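Local coordinates for putative metal-dependent phosphoesterase (Bifidobacterium adolescentis, PDB 3O0F), which hydrolyses phosphoesters as a metal-dependent enzyme of the PHP family, holding iron and zinc ions beside an adenosine monophosphate pocket, at residues A[187-192]-A[220-225]. Residues are numbered along the deposited sequence; the frame is centred on the assembly and turned at random.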
loop_
_atom_site.group_PDB
_atom_site.type_symbol
_atom_site.label_atom_id
_atom_site.label_comp_id
_atom_site.label_asym_id
_atom_site.label_seq_id
_atom_site.Cartn_x
_atom_site.Cartn_y
_atom_site.Cartn_z
ATOM N N GLU A 187 0.627 0.997 17.236
ATOM C CA GLU A 187 -0.564 1.811 17.165
ATOM C C GLU A 187 -1.415 1.415 15.980
ATOM O O GLU A 187 -2.628 1.284 16.124
ATOM C CB GLU A 187 -0.286 3.318 17.056
ATOM C CG GLU A 187 -1.638 4.045 17.052
ATOM C CD GLU A 187 -1.611 5.544 16.922
ATOM O OE1 GLU A 187 -0.540 6.121 16.613
ATOM O OE2 GLU A 187 -2.705 6.128 17.144
ATOM N N VAL A 188 -0.807 1.238 14.821
ATOM C CA VAL A 188 -1.555 0.806 13.612
ATOM C C VAL A 188 -2.258 -0.533 13.832
ATOM O O VAL A 188 -3.462 -0.680 13.546
ATOM C CB VAL A 188 -0.639 0.779 12.383
ATOM C CG1 VAL A 188 -1.307 0.007 11.189
ATOM C CG2 VAL A 188 -0.266 2.249 11.982
ATOM N N ILE A 189 -1.549 -1.506 14.384
ATOM C CA ILE A 189 -2.181 -2.803 14.626
ATOM C C ILE A 189 -3.365 -2.724 15.604
ATOM O O ILE A 189 -4.426 -3.320 15.351
ATOM C CB ILE A 189 -1.189 -3.874 15.075
ATOM C CG1 ILE A 189 -0.212 -4.203 13.936
ATOM C CG2 ILE A 189 -1.939 -5.149 15.475
ATOM C CD1 ILE A 189 1.005 -4.973 14.408
ATOM N N ALA A 190 -3.211 -1.990 16.706
ATOM C CA ALA A 190 -4.304 -1.801 17.623
ATOM C C ALA A 190 -5.502 -1.137 16.939
ATOM O O ALA A 190 -6.644 -1.508 17.239
ATOM C CB ALA A 190 -3.869 -0.982 18.852
ATOM N N ALA A 191 -5.250 -0.148 16.072
ATOM C CA ALA A 191 -6.314 0.583 15.421
ATOM C C ALA A 191 -7.039 -0.324 14.428
ATOM O O ALA A 191 -8.261 -0.281 14.345
ATOM C CB ALA A 191 -5.797 1.865 14.732
ATOM N N VAL A 192 -6.288 -1.146 13.687
ATOM C CA VAL A 192 -6.905 -1.983 12.667
ATOM C C VAL A 192 -7.770 -3.046 13.338
ATOM O O VAL A 192 -8.941 -3.231 12.963
ATOM C CB VAL A 192 -5.889 -2.613 11.697
ATOM C CG1 VAL A 192 -6.617 -3.668 10.786
ATOM C CG2 VAL A 192 -5.221 -1.525 10.835
ATOM N N ASP A 220 7.760 -10.581 16.214
ATOM C CA ASP A 220 7.124 -11.264 17.331
ATOM C C ASP A 220 6.262 -10.316 18.134
ATOM O O ASP A 220 5.152 -10.680 18.463
ATOM C CB ASP A 220 8.124 -11.946 18.250
ATOM C CG ASP A 220 8.715 -13.214 17.631
ATOM O OD1 ASP A 220 8.109 -13.791 16.697
ATOM O OD2 ASP A 220 9.798 -13.631 18.091
ATOM N N ALA A 221 6.752 -9.102 18.367
ATOM C CA ALA A 221 6.010 -8.079 19.104
ATOM C C ALA A 221 4.758 -7.610 18.359
ATOM O O ALA A 221 3.688 -7.364 18.972
ATOM C CB ALA A 221 6.913 -6.926 19.462
HETATM N N MSE A 222 4.858 -7.517 17.036
HETATM C CA MSE A 222 3.647 -7.284 16.200
HETATM C C MSE A 222 2.655 -8.448 16.211
HETATM O O MSE A 222 1.429 -8.216 16.298
HETATM C CB MSE A 222 4.027 -6.952 14.770
HETATM C CG MSE A 222 4.718 -5.624 14.676
HETATM SE SE MSE A 222 5.679 -5.501 12.986
HETATM C CE MSE A 222 4.240 -5.369 11.727
ATOM N N ILE A 223 3.166 -9.686 16.165
ATOM C CA ILE A 223 2.314 -10.865 16.307
ATOM C C ILE A 223 1.568 -10.794 17.660
ATOM O O ILE A 223 0.351 -10.997 17.701
ATOM C CB ILE A 223 3.107 -12.195 16.144
ATOM C CG1 ILE A 223 3.583 -12.380 14.681
ATOM C CG2 ILE A 223 2.295 -13.415 16.619
ATOM C CD1 ILE A 223 4.702 -13.494 14.478
ATOM N N ALA A 224 2.285 -10.493 18.753
ATOM C CA ALA A 224 1.646 -10.315 20.081
ATOM C C ALA A 224 0.613 -9.166 20.097
ATOM O O ALA A 224 -0.324 -9.229 20.850
ATOM C CB ALA A 224 2.716 -10.092 21.173
ATOM N N ASP A 225 0.810 -8.114 19.298
ATOM C CA ASP A 225 -0.131 -6.984 19.190
ATOM C C ASP A 225 -1.452 -7.365 18.491
ATOM O O ASP A 225 -2.418 -6.625 18.611
ATOM C CB ASP A 225 0.455 -5.830 18.369
ATOM C CG ASP A 225 1.668 -5.146 19.013
ATOM O OD1 ASP A 225 1.859 -5.222 20.259
ATOM O OD2 ASP A 225 2.433 -4.510 18.214
#
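I189 of helix 185-194 and D225 of helix 216-225 form the closest CA pair of segments 187-192 and 220-225, 6.5 Å apart. I189 spans this gap with both of its branches. Its CG1 lies anti to the carbonyl carbon (chi1 -67°) and the chain beyond it is extended (chi2 165°), which together carry CD1 over to the selenomethionine M222; there CD1 rests 3.6 Å from M222 CB and 3.8 Å from M222 CG, the two side chains crossing at about a right angle. The other branch, CG2, turns to D225, resting 3.5 Å from D225 O and 3.8 Å from D225 CB. An alanine in place of I189 would remove both branches and would probably leave a gap beside M222 CB and the D225 backbone. The carboxylate of D225 is engaged in a different way: OD2 is hydrogen-bonded to H186 ND1, at the start of helix 185-194. M222 also packs on M87 and D80, and V188 on M87, so both helices cover the same part of the central sheet. Between the two segments themselves the contact depends on the van der Waals fit of I189 against M222 and D225, to which the D225-H186 bond adds a directional link between the helices.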